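PDB 2IG8: hypothetical protein PA3499 from Pseudomonas aeruginosa, which is of unknown function but belongs to the YjgF-like (L-PSP) family, whose members fold as small alpha/beta subunits, three of which assemble here. Local coordinates for residues 80-85 with 110-115; 52-57 with 95-100; 3-8 with 23-28; 28-33 with 66-71. All coordinates share one frame; numbering follows the deposited sequence.

Interaction 1. Residues 80-85 with 110-115; sequences KLNVYV and ASTLVE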
loop_
_atom_site.group_PDB
_atom_site.type_symbol
_atom_site.label_atom_id
_atom_site.label_comp_id
_atom_site.label_asym_id
_atom_site.label_seq_id
_atom_site.Cartn_x
_atom_site.Cartn_y
_atom_site.Cartn_z
ATOM N N LYS B 80 2.356 8.732 -6.106
ATOM C CA LYS B 80 1.877 7.345 -6.222
ATOM C C LYS B 80 0.369 7.312 -6.007
ATOM O O LYS B 80 -0.156 8.042 -5.157
ATOM C CB LYS B 80 2.589 6.403 -5.240
ATOM C CG LYS B 80 2.105 4.939 -5.326
ATOM C CD LYS B 80 2.843 3.947 -4.396
ATOM C CE LYS B 80 3.983 3.231 -5.076
ATOM N NZ LYS B 80 4.656 2.181 -4.211
ATOM N N LEU B 81 -0.311 6.487 -6.797
ATOM C CA LEU B 81 -1.744 6.241 -6.645
ATOM C C LEU B 81 -1.970 4.736 -6.652
ATOM O O LEU B 81 -1.730 4.067 -7.673
ATOM C CB LEU B 81 -2.516 6.868 -7.800
ATOM C CG LEU B 81 -2.397 8.366 -8.015
ATOM C CD1 LEU B 81 -3.047 8.802 -9.353
ATOM C CD2 LEU B 81 -3.005 9.108 -6.879
ATOM N N ASN B 82 -2.379 4.186 -5.517
ATOM C CA ASN B 82 -2.794 2.796 -5.498
ATOM C C ASN B 82 -4.302 2.703 -5.619
ATOM O O ASN B 82 -5.041 3.320 -4.846
ATOM C CB ASN B 82 -2.266 2.096 -4.281
ATOM C CG ASN B 82 -0.751 1.921 -4.342
ATOM O OD1 ASN B 82 -0.136 2.025 -5.419
ATOM N ND2 ASN B 82 -0.156 1.717 -3.227
ATOM N N VAL B 83 -4.743 1.929 -6.598
ATOM C CA VAL B 83 -6.128 1.972 -7.042
ATOM C C VAL B 83 -6.736 0.602 -6.816
ATOM O O VAL B 83 -6.161 -0.428 -7.225
ATOM C CB VAL B 83 -6.220 2.344 -8.524
ATOM C CG1 VAL B 83 -7.712 2.408 -8.962
ATOM C CG2 VAL B 83 -5.458 3.662 -8.774
ATOM N N TYR B 84 -7.861 0.591 -6.118
ATOM C CA TYR B 84 -8.585 -0.635 -5.836
ATOM C C TYR B 84 -9.918 -0.526 -6.536
ATOM O O TYR B 84 -10.704 0.372 -6.221
ATOM C CB TYR B 84 -8.822 -0.778 -4.330
ATOM C CG TYR B 84 -7.572 -0.658 -3.545
ATOM C CD1 TYR B 84 -6.694 -1.724 -3.481
ATOM C CD2 TYR B 84 -7.228 0.533 -2.888
ATOM C CE1 TYR B 84 -5.496 -1.620 -2.790
ATOM C CE2 TYR B 84 -6.019 0.637 -2.184
ATOM C CZ TYR B 84 -5.172 -0.441 -2.136
ATOM O OH TYR B 84 -3.974 -0.396 -1.425
ATOM N N VAL B 85 -10.173 -1.450 -7.460
ATOM C CA VAL B 85 -11.405 -1.489 -8.233
ATOM C C VAL B 85 -12.192 -2.744 -7.901
ATOM O O VAL B 85 -11.632 -3.780 -7.532
ATOM C CB VAL B 85 -11.134 -1.416 -9.782
ATOM C CG1 VAL B 85 -10.429 -0.122 -10.149
ATOM C CG2 VAL B 85 -10.356 -2.686 -10.300
ATOM N N ALA B 110 3.443 7.033 -10.038
ATOM C CA ALA B 110 3.509 5.577 -10.059
ATOM C C ALA B 110 2.137 5.041 -9.625
ATOM O O ALA B 110 1.340 5.765 -9.044
ATOM C CB ALA B 110 4.605 5.069 -9.124
ATOM N N SER B 111 1.850 3.790 -9.974
ATOM C CA SER B 111 0.543 3.199 -9.663
ATOM C C SER B 111 0.562 1.700 -9.550
ATOM O O SER B 111 1.350 1.026 -10.210
ATOM C CB SER B 111 -0.458 3.574 -10.735
ATOM O OG SER B 111 -1.765 3.116 -10.378
ATOM N N THR B 112 -0.300 1.190 -8.683
ATOM C CA THR B 112 -0.671 -0.213 -8.676
ATOM C C THR B 112 -2.190 -0.256 -8.678
ATOM O O THR B 112 -2.826 0.475 -7.923
ATOM C CB THR B 112 -0.132 -0.929 -7.431
ATOM O OG1 THR B 112 1.295 -0.817 -7.428
ATOM C CG2 THR B 112 -0.536 -2.428 -7.439
ATOM N N LEU B 113 -2.764 -1.097 -9.528
ATOM C CA LEU B 113 -4.231 -1.188 -9.668
ATOM C C LEU B 113 -4.585 -2.666 -9.578
ATOM O O LEU B 113 -4.061 -3.468 -10.354
ATOM C CB LEU B 113 -4.654 -0.624 -11.032
ATOM C CG LEU B 113 -6.163 -0.401 -11.289
ATOM C CD1 LEU B 113 -6.400 0.634 -12.379
ATOM C CD2 LEU B 113 -6.783 -1.750 -11.665
ATOM N N VAL B 114 -5.434 -3.022 -8.612
ATOM C CA VAL B 114 -5.838 -4.400 -8.407
ATOM C C VAL B 114 -7.345 -4.460 -8.172
ATOM O O VAL B 114 -7.977 -3.471 -7.774
ATOM C CB VAL B 114 -5.085 -5.105 -7.228
ATOM C CG1 VAL B 114 -3.538 -5.148 -7.503
ATOM C CG2 VAL B 114 -5.416 -4.470 -5.866
ATOM N N GLU B 115 -7.928 -5.613 -8.455
ATOM C CA GLU B 115 -9.352 -5.791 -8.162
ATOM C C GLU B 115 -9.533 -6.387 -6.771
ATOM O O GLU B 115 -9.049 -7.473 -6.480
ATOM C CB GLU B 115 -10.006 -6.685 -9.191
ATOM C CG GLU B 115 -11.505 -6.799 -9.039
ATOM C CD GLU B 115 -12.055 -7.975 -9.812
ATOM O OE1 GLU B 115 -12.236 -7.858 -11.036
ATOM O OE2 GLU B 115 -12.330 -9.002 -9.177
HETATM O O HOH W 1 2.478 1.456 -7.018
#
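V83 is held through both its N and its O by the strand 110-115: its N donates to T112 O at 2.7 Å, and V83 O accepts from V114 N. L81 N to A110 O and V85 N to V114 O complete a parallel ladder whose short axes lie 4.6 Å apart and only 6° from parallel. One rung is weak, T112 N reaching L81 O at 3.4 Å. There the hydroxyl of S111 takes over part of the work: OG, anti to its own backbone N (chi1 -174°), donates to L81 O at 2.9 Å, nearly in line with the C=O bond.

Beside that rung a polar patch forms on the face of N82 and T112. Water 1 lies between N82 OD1 (3.1 Å) and T112 OG1 (2.6 Å), bridging the two side chains, while T112 N makes a weak bond to N82 OD1.

On the face of V83 and L113 the packing is apolar: V83 CB meets L113 CG at 3.9 Å and L113 CD2 touches V85 CG2. On the N82 face, the ring of Y84 runs alongside V114, with CD1 3.9 Å from CG2. The end of K80 leads away from strand 110-115, and its NZ forms a salt bridge with D129 of the second subunit.

Helix 91-101 joins these two strands and rests on V83 and L113, so the pair forms the parallel part of a beta-alpha-beta unit at the edge of the chain's mixed sheet.

Interaction 2. Residues 52-57 with 95-100; sequences DAHAQA and GRARQE
A57 and A97 meet methyl to methyl, CB to CB at 3.6 Å, and mark the tight part of this helix pair. With side chains this small, the short axes of 53-57 and 95-100 approach to 8.5 Å, crossing at -42°. The imidazole of H54 extends the packing: its first torsion sets CG anti to the backbone N and carries the ring across to the second helix, where CD2 lies 3.7 Å from A97 CA.

Toward solvent the contact is sparser and more polar. R96 CB sits over one face of the H54 ring, a CH-pi contact 4.0 Å from the centroid and close to the ring normal, while its guanidinium leads away. At the ring edge H54 NE2 donates to E100 OE1 at 2.8 Å; the oxygen is near the ring plane, but the N-H arrives from above the carboxylate plane, and the bond is bent to 146°. Ring and carboxylate are turned 45° apart.

D52 caps the start of helix 53-70 through OD1 to A55 N. Deeper in, A57 and A53 also touch I94, and R98 NH2 makes a weak hydrogen bond to S111 OG of strand 110-115, placing the two helices side by side with 91-101 against the parallel strands.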
loop_
_atom_site.group_PDB
_atom_site.type_symbol
_atom_site.label_atom_id
_atom_site.label_comp_id
_atom_site.label_asym_id
_atom_site.label_seq_id
_atom_site.Cartn_x
_atom_site.Cartn_y
_atom_site.Cartn_z
ATOM N N ASP B 52 -20.515 5.734 -13.220
ATOM C CA ASP B 52 -19.620 4.691 -13.722
ATOM C C ASP B 52 -18.199 4.871 -13.197
ATOM O O ASP B 52 -17.910 5.831 -12.457
ATOM C CB ASP B 52 -19.680 4.600 -15.267
ATOM C CG ASP B 52 -19.142 5.852 -16.011
ATOM O OD1 ASP B 52 -18.430 6.710 -15.420
ATOM O OD2 ASP B 52 -19.512 5.986 -17.231
ATOM N N ALA B 53 -17.300 3.968 -13.591
ATOM C CA ALA B 53 -15.954 3.933 -12.993
ATOM C C ALA B 53 -15.145 5.191 -13.303
ATOM O O ALA B 53 -14.435 5.698 -12.442
ATOM C CB ALA B 53 -15.185 2.691 -13.464
ATOM N N HIS B 54 -15.251 5.678 -14.544
ATOM C CA HIS B 54 -14.584 6.888 -14.964
ATOM C C HIS B 54 -15.079 8.087 -14.132
ATOM O O HIS B 54 -14.269 8.838 -13.612
ATOM C CB HIS B 54 -14.864 7.103 -16.437
ATOM C CG HIS B 54 -14.240 8.322 -17.030
ATOM N ND1 HIS B 54 -14.376 8.627 -18.362
ATOM C CD2 HIS B 54 -13.407 9.260 -16.524
ATOM C CE1 HIS B 54 -13.709 9.741 -18.629
ATOM N NE2 HIS B 54 -13.145 10.161 -17.521
ATOM N N ALA B 55 -16.398 8.248 -14.026
ATOM C CA ALA B 55 -16.965 9.333 -13.229
ATOM C C ALA B 55 -16.551 9.225 -11.735
ATOM O O ALA B 55 -16.159 10.245 -11.104
ATOM C CB ALA B 55 -18.511 9.431 -13.403
ATOM N N GLN B 56 -16.612 8.016 -11.181
ATOM C CA GLN B 56 -16.215 7.808 -9.807
ATOM C C GLN B 56 -14.731 8.153 -9.615
ATOM O O GLN B 56 -14.374 8.798 -8.632
ATOM C CB GLN B 56 -16.503 6.392 -9.325
ATOM C CG GLN B 56 -18.009 6.058 -9.154
ATOM C CD GLN B 56 -18.286 4.823 -8.341
ATOM O OE1 GLN B 56 -17.516 4.466 -7.449
ATOM N NE2 GLN B 56 -19.448 4.172 -8.612
ATOM N N ALA B 57 -13.879 7.708 -10.530
ATOM C CA ALA B 57 -12.437 7.952 -10.366
ATOM C C ALA B 57 -12.152 9.458 -10.377
ATOM O O ALA B 57 -11.356 9.944 -9.594
ATOM C CB ALA B 57 -11.629 7.222 -11.425
ATOM N N GLY B 95 -7.789 4.758 -16.204
ATOM C CA GLY B 95 -6.829 5.394 -17.131
ATOM C C GLY B 95 -7.340 6.696 -17.762
ATOM O O GLY B 95 -6.658 7.731 -17.742
ATOM N N ARG B 96 -8.574 6.673 -18.244
ATOM C CA ARG B 96 -9.182 7.835 -18.859
ATOM C C ARG B 96 -9.308 8.976 -17.871
ATOM O O ARG B 96 -8.975 10.085 -18.208
ATOM C CB ARG B 96 -10.575 7.511 -19.355
ATOM C CG ARG B 96 -10.626 6.998 -20.737
ATOM C CD ARG B 96 -12.073 6.848 -21.180
ATOM N NE ARG B 96 -12.175 6.301 -22.541
ATOM C CZ ARG B 96 -11.928 5.036 -22.877
ATOM N NH1 ARG B 96 -11.511 4.117 -21.969
ATOM N NH2 ARG B 96 -12.094 4.696 -24.141
ATOM N N ALA B 97 -9.747 8.660 -16.650
ATOM C CA ALA B 97 -9.850 9.635 -15.558
ATOM C C ALA B 97 -8.498 10.310 -15.275
ATOM O O ALA B 97 -8.397 11.536 -15.184
ATOM C CB ALA B 97 -10.385 8.987 -14.301
ATOM N N ARG B 98 -7.449 9.492 -15.185
ATOM C CA ARG B 98 -6.120 10.005 -14.982
ATOM C C ARG B 98 -5.641 10.896 -16.127
ATOM O O ARG B 98 -5.037 11.963 -15.874
ATOM C CB ARG B 98 -5.144 8.870 -14.729
ATOM C CG ARG B 98 -5.292 8.302 -13.337
ATOM C CD ARG B 98 -4.137 7.390 -12.987
ATOM N NE ARG B 98 -4.189 6.134 -13.720
ATOM C CZ ARG B 98 -3.699 4.974 -13.280
ATOM N NH1 ARG B 98 -3.828 3.891 -14.032
ATOM N NH2 ARG B 98 -3.081 4.884 -12.113
ATOM N N GLN B 99 -5.905 10.509 -17.365
ATOM C CA GLN B 99 -5.482 11.349 -18.496
ATOM C C GLN B 99 -6.134 12.726 -18.381
ATOM O O GLN B 99 -5.499 13.752 -18.626
ATOM C CB GLN B 99 -5.829 10.713 -19.837
ATOM C CG GLN B 99 -4.968 9.472 -20.140
ATOM C CD GLN B 99 -3.550 9.789 -20.573
ATOM O OE1 GLN B 99 -3.190 10.933 -20.827
ATOM N NE2 GLN B 99 -2.726 8.753 -20.647
ATOM N N GLU B 100 -7.400 12.763 -17.974
ATOM C CA GLU B 100 -8.100 14.038 -17.878
ATOM C C GLU B 100 -7.642 14.862 -16.685
ATOM O O GLU B 100 -7.394 16.052 -16.817
ATOM C CB GLU B 100 -9.624 13.810 -17.881
ATOM C CG GLU B 100 -10.077 13.230 -19.188
ATOM C CD GLU B 100 -11.544 12.770 -19.219
ATOM O OE1 GLU B 100 -12.213 12.730 -18.156
ATOM O OE2 GLU B 100 -11.987 12.416 -20.335
#

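Interaction 3. Residues 3-8 with 23-28; sequences AVRRIR and ALLVGE
Strand 4-6 runs antiparallel to strand 23-26, their short axes 4.7 Å apart at 157°, with R5 and L25 as the hydrogen-bonded pair and V4-V26 and R6-L24 as non-hydrogen-bonded pairs. This adds the N-terminal strand to the edge of the chain's mixed sheet. R5 N donates to L25 O and L25 N returns a bond of 2.9 Å to R5 O. The ladder also includes G27 N to A3 O at 3.0 Å and I7 N to A23 O.

R5 and L25 lie side by side. The first torsion of R5 (chi1 86°) puts CG between the backbone N and carbonyl carbon, and the extended chain then brings one face of the guanidinium over L25 CD2. I7 packs obliquely against the same leucine, its CG1 3.8 Å from L25 CB, and its CB meets A23 CB; beyond them lie L30 and A70.

On the face of V4 and R6, R6 CG passes obliquely by L24 CD2 at 3.5 Å; beyond it the chain bends at chi2 (-84°), and the guanidinium has A23 O at its edge. L138 and C141 of the third subunit cover V4 and R6 there.

Beside I7 and A23, water 2 joins the backbones: it lies 2.6 Å from I7 O and accepts from A23 N at 3.0 Å.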
loop_
_atom_site.group_PDB
_atom_site.type_symbol
_atom_site.label_atom_id
_atom_site.label_comp_id
_atom_site.label_asym_id
_atom_site.label_seq_id
_atom_site.Cartn_x
_atom_site.Cartn_y
_atom_site.Cartn_z
ATOM N N ALA B 3 7.029 17.637 12.658
ATOM C CA ALA B 3 5.726 18.174 13.005
ATOM C C ALA B 3 4.665 17.404 12.248
ATOM O O ALA B 3 4.864 17.058 11.077
ATOM C CB ALA B 3 5.646 19.651 12.659
ATOM N N VAL B 4 3.556 17.110 12.919
ATOM C CA VAL B 4 2.368 16.617 12.226
ATOM C C VAL B 4 1.204 17.559 12.484
ATOM O O VAL B 4 0.980 17.978 13.626
ATOM C CB VAL B 4 2.009 15.133 12.562
ATOM C CG1 VAL B 4 2.348 14.786 13.949
ATOM C CG2 VAL B 4 0.542 14.852 12.286
ATOM N N ARG B 5 0.499 17.928 11.410
ATOM C CA ARG B 5 -0.736 18.677 11.554
ATOM C C ARG B 5 -1.850 18.057 10.750
ATOM O O ARG B 5 -1.692 17.651 9.589
ATOM C CB ARG B 5 -0.572 20.187 11.289
ATOM C CG ARG B 5 -0.671 20.686 9.881
ATOM C CD ARG B 5 -0.808 22.226 9.831
ATOM N NE ARG B 5 -1.197 22.682 8.483
ATOM C CZ ARG B 5 -0.352 22.980 7.490
ATOM N NH1 ARG B 5 -0.824 23.363 6.298
ATOM N NH2 ARG B 5 0.967 22.893 7.668
ATOM N N ARG B 6 -2.993 17.981 11.404
ATOM C CA ARG B 6 -4.166 17.434 10.797
ATOM C C ARG B 6 -4.674 18.423 9.767
ATOM O O ARG B 6 -4.817 19.607 10.054
ATOM C CB ARG B 6 -5.210 17.181 11.863
ATOM C CG ARG B 6 -5.828 15.855 11.715
ATOM C CD ARG B 6 -6.904 15.919 10.759
ATOM N NE ARG B 6 -7.852 14.832 10.922
ATOM C CZ ARG B 6 -8.618 14.650 11.987
ATOM N NH1 ARG B 6 -8.518 15.459 13.033
ATOM N NH2 ARG B 6 -9.483 13.640 12.005
ATOM N N ILE B 7 -4.923 17.936 8.561
ATOM C CA ILE B 7 -5.356 18.798 7.470
ATOM C C ILE B 7 -6.828 18.585 7.293
ATOM O O ILE B 7 -7.266 17.462 7.071
ATOM C CB ILE B 7 -4.639 18.464 6.151
ATOM C CG1 ILE B 7 -3.138 18.714 6.292
ATOM C CG2 ILE B 7 -5.230 19.286 4.992
ATOM C CD1 ILE B 7 -2.789 20.143 6.596
ATOM N N ARG B 8 -7.588 19.663 7.406
ATOM C CA ARG B 8 -9.035 19.602 7.225
ATOM C C ARG B 8 -9.504 20.342 5.981
ATOM O O ARG B 8 -9.401 21.571 5.908
ATOM C CB ARG B 8 -9.704 20.187 8.440
ATOM C CG ARG B 8 -9.310 19.472 9.688
ATOM C CD ARG B 8 -9.897 20.164 10.863
ATOM N NE ARG B 8 -9.538 19.564 12.144
ATOM C CZ ARG B 8 -9.973 18.386 12.589
ATOM N NH1 ARG B 8 -9.609 17.977 13.794
ATOM N NH2 ARG B 8 -10.760 17.611 11.847
ATOM N N ALA B 23 -6.640 13.418 6.231
ATOM C CA ALA B 23 -5.293 13.822 5.828
ATOM C C ALA B 23 -4.432 14.326 6.998
ATOM O O ALA B 23 -4.907 15.057 7.880
ATOM C CB ALA B 23 -5.371 14.866 4.708
ATOM N N LEU B 24 -3.167 13.914 7.001
ATOM C CA LEU B 24 -2.193 14.337 8.005
ATOM C C LEU B 24 -0.962 14.779 7.255
ATOM O O LEU B 24 -0.422 14.001 6.459
ATOM C CB LEU B 24 -1.799 13.189 8.943
ATOM C CG LEU B 24 -2.878 12.515 9.791
ATOM C CD1 LEU B 24 -2.306 11.257 10.388
ATOM C CD2 LEU B 24 -3.379 13.441 10.879
ATOM N N LEU B 25 -0.524 16.012 7.519
ATOM C CA LEU B 25 0.703 16.548 6.940
ATOM C C LEU B 25 1.816 16.215 7.922
ATOM O O LEU B 25 1.800 16.639 9.078
ATOM C CB LEU B 25 0.583 18.053 6.698
ATOM C CG LEU B 25 1.788 18.752 6.064
ATOM C CD1 LEU B 25 2.059 18.221 4.666
ATOM C CD2 LEU B 25 1.560 20.252 6.030
ATOM N N VAL B 26 2.745 15.393 7.469
ATOM C CA VAL B 26 3.805 14.855 8.304
ATOM C C VAL B 26 5.096 15.330 7.676
ATOM O O VAL B 26 5.575 14.738 6.711
ATOM C CB VAL B 26 3.748 13.314 8.332
ATOM C CG1 VAL B 26 4.970 12.739 9.056
ATOM C CG2 VAL B 26 2.426 12.840 8.962
ATOM N N GLY B 27 5.640 16.425 8.201
ATOM C CA GLY B 27 6.715 17.135 7.517
ATOM C C GLY B 27 6.197 17.695 6.200
ATOM O O GLY B 27 5.267 18.495 6.183
ATOM N N GLU B 28 6.805 17.268 5.097
ATOM C CA GLU B 28 6.375 17.645 3.747
ATOM C C GLU B 28 5.414 16.610 3.150
ATOM O O GLU B 28 4.824 16.840 2.105
ATOM C CB GLU B 28 7.592 17.797 2.822
ATOM C CG GLU B 28 8.512 18.972 3.174
ATOM C CD GLU B 28 7.845 20.335 3.001
ATOM O OE1 GLU B 28 6.951 20.480 2.151
ATOM O OE2 GLU B 28 8.234 21.275 3.712
HETATM O O HOH W 2 -8.223 15.195 8.042
#

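Interaction 4. Residues 28-33 with 66-71; sequences EELVMS and ALLEAA
L30 reaches from the strand to the C-terminal end of helix 53-70 and meets it and the residue after it with its two methyls. Its CG stands anti to the backbone N (chi1 -168°), which sends the fork across to the helix. CD2 meets L68 twice, at CA and at CD2, both 3.7 Å away, with the two leucines passing at a slant. The other branch, CD1, lies 3.9 Å from the methyl of A71, just past the last helical residue. CD2 also comes near the carbonyl oxygen of L67, so the leucine touches backbone as well as side chains.

The sulfur-containing side chain of M32 makes the second apolar group. It and L67 run antiparallel alongside one another: M32 CG and SD each lie 4.0 Å from L67 CD1. A bend at chi3 (-94°) turns the terminal methyl aside, toward L68, whose CD2 is 4.4 Å from M32 CE. This is looser than the leucine pair.

The side-chain packing across the segments is apolar, with the five touching residues all buried. Polar groups find partners elsewhere: A71 N donates to L67 O at 3.1 Å, closing the helix, and S33 OG bonds with S21 O and with S111 N of the third subunit.

The short axes lie 9.9 Å apart, a usual helix-on-sheet spacing, with directions 140° apart. Strand 29-36 has strand 23-26 on one flank and strand 126-133 on the other; L67 also touches A23 of the former, and L68 and M32 both reach A132 of the latter, so helix 53-70 spans all three strands.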
loop_
_atom_site.group_PDB
_atom_site.type_symbol
_atom_site.label_atom_id
_atom_site.label_comp_id
_atom_site.label_asym_id
_atom_site.label_seq_id
_atom_site.Cartn_x
_atom_site.Cartn_y
_atom_site.Cartn_z
ATOM N N GLU B 28 6.805 17.268 5.097
ATOM C CA GLU B 28 6.375 17.645 3.747
ATOM C C GLU B 28 5.414 16.610 3.150
ATOM O O GLU B 28 4.824 16.840 2.105
ATOM C CB GLU B 28 7.592 17.797 2.822
ATOM C CG GLU B 28 8.512 18.972 3.174
ATOM C CD GLU B 28 7.845 20.335 3.001
ATOM O OE1 GLU B 28 6.951 20.480 2.151
ATOM O OE2 GLU B 28 8.234 21.275 3.712
ATOM N N GLU B 29 5.282 15.468 3.810
ATOM C CA GLU B 29 4.469 14.363 3.304
ATOM C C GLU B 29 2.999 14.558 3.650
ATOM O O GLU B 29 2.666 14.676 4.826
ATOM C CB GLU B 29 4.957 13.053 3.911
ATOM C CG GLU B 29 4.284 11.825 3.315
ATOM C CD GLU B 29 4.907 11.377 1.996
ATOM O OE1 GLU B 29 6.099 11.685 1.741
ATOM O OE2 GLU B 29 4.196 10.676 1.255
ATOM N N LEU B 30 2.119 14.584 2.648
ATOM C CA LEU B 30 0.662 14.589 2.903
ATOM C C LEU B 30 0.137 13.166 2.899
ATOM O O LEU B 30 -0.012 12.544 1.853
ATOM C CB LEU B 30 -0.104 15.424 1.897
ATOM C CG LEU B 30 -1.566 15.697 2.298
ATOM C CD1 LEU B 30 -1.642 16.443 3.623
ATOM C CD2 LEU B 30 -2.276 16.468 1.171
ATOM N N VAL B 31 -0.088 12.648 4.086
ATOM C CA VAL B 31 -0.585 11.301 4.274
ATOM C C VAL B 31 -2.097 11.383 4.218
ATOM O O VAL B 31 -2.703 12.176 4.939
ATOM C CB VAL B 31 -0.139 10.727 5.628
ATOM C CG1 VAL B 31 -0.687 9.308 5.822
ATOM C CG2 VAL B 31 1.410 10.778 5.779
ATOM N N MET B 32 -2.699 10.564 3.370
ATOM C CA MET B 32 -4.117 10.630 3.121
ATOM C C MET B 32 -4.756 9.274 3.282
ATOM O O MET B 32 -4.173 8.255 2.905
ATOM C CB MET B 32 -4.373 11.123 1.673
ATOM C CG MET B 32 -3.982 12.586 1.415
ATOM S SD MET B 32 -4.135 13.148 -0.333
ATOM C CE MET B 32 -2.439 12.826 -0.855
ATOM N N SER B 33 -5.981 9.271 3.788
ATOM C CA SER B 33 -6.809 8.089 3.769
ATOM C C SER B 33 -7.261 7.776 2.364
ATOM O O SER B 33 -7.274 8.638 1.483
ATOM C CB SER B 33 -8.051 8.279 4.670
ATOM O OG SER B 33 -7.688 8.213 6.051
ATOM N N ALA B 66 -8.699 18.286 -3.296
ATOM C CA ALA B 66 -9.220 19.082 -2.199
ATOM C C ALA B 66 -8.333 18.959 -0.968
ATOM O O ALA B 66 -8.007 19.970 -0.338
ATOM C CB ALA B 66 -10.698 18.688 -1.870
ATOM N N LEU B 67 -7.898 17.743 -0.653
ATOM C CA LEU B 67 -6.993 17.536 0.477
ATOM C C LEU B 67 -5.649 18.230 0.233
ATOM O O LEU B 67 -5.140 18.936 1.115
ATOM C CB LEU B 67 -6.791 16.048 0.774
ATOM C CG LEU B 67 -8.026 15.269 1.237
ATOM C CD1 LEU B 67 -7.760 13.749 1.220
ATOM C CD2 LEU B 67 -8.518 15.755 2.579
ATOM N N LEU B 68 -5.096 18.046 -0.967
ATOM C CA LEU B 68 -3.830 18.691 -1.345
ATOM C C LEU B 68 -3.908 20.203 -1.192
ATOM O O LEU B 68 -3.008 20.824 -0.621
ATOM C CB LEU B 68 -3.451 18.348 -2.782
ATOM C CG LEU B 68 -2.885 16.949 -3.023
ATOM C CD1 LEU B 68 -2.958 16.556 -4.509
ATOM C CD2 LEU B 68 -1.443 16.836 -2.459
ATOM N N GLU B 69 -4.975 20.786 -1.727
ATOM C CA GLU B 69 -5.219 22.226 -1.616
ATOM C C GLU B 69 -5.410 22.700 -0.184
ATOM O O GLU B 69 -4.915 23.765 0.181
ATOM C CB GLU B 69 -6.375 22.653 -2.526
ATOM C CG GLU B 69 -5.947 22.559 -3.985
ATOM C CD GLU B 69 -7.003 22.976 -4.990
ATOM O OE1 GLU B 69 -8.173 23.178 -4.602
ATOM O OE2 GLU B 69 -6.646 23.086 -6.191
ATOM N N ALA B 70 -6.077 21.900 0.639
ATOM C CA ALA B 70 -6.244 22.241 2.037
ATOM C C ALA B 70 -4.886 22.344 2.742
ATOM O O ALA B 70 -4.737 23.111 3.690
ATOM C CB ALA B 70 -7.161 21.242 2.745
ATOM N N ALA B 71 -3.903 21.593 2.259
ATOM C CA ALA B 71 -2.537 21.614 2.808
ATOM C C ALA B 71 -1.614 22.617 2.094
ATOM O O ALA B 71 -0.430 22.698 2.416
ATOM C CB ALA B 71 -1.930 20.202 2.741
#

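In the fold
Interactions 1, 3 and 4 all use the one mixed sheet, while interaction 2 joins two helices, 53-70 and 91-101. Helix 53-70 serves twice: residues 52-57 in interaction 2 and 66-71 in interaction 4, whose centres lie 21 Å apart on opposite sides of the chain's centre. Interactions 3 and 4 share E28 and touch, L24 N standing 2.7 Å from V31 O in a probable hydrogen bond. Interactions 1 and 2 meet through S111 OG and R98 NH2, 2.8 Å apart. Between subunits, S33 of interaction 4 bonds to S111 of interaction 1 in a neighbouring chain, linking the two contacts across the trimer although their centres are 18 Å apart within one chain.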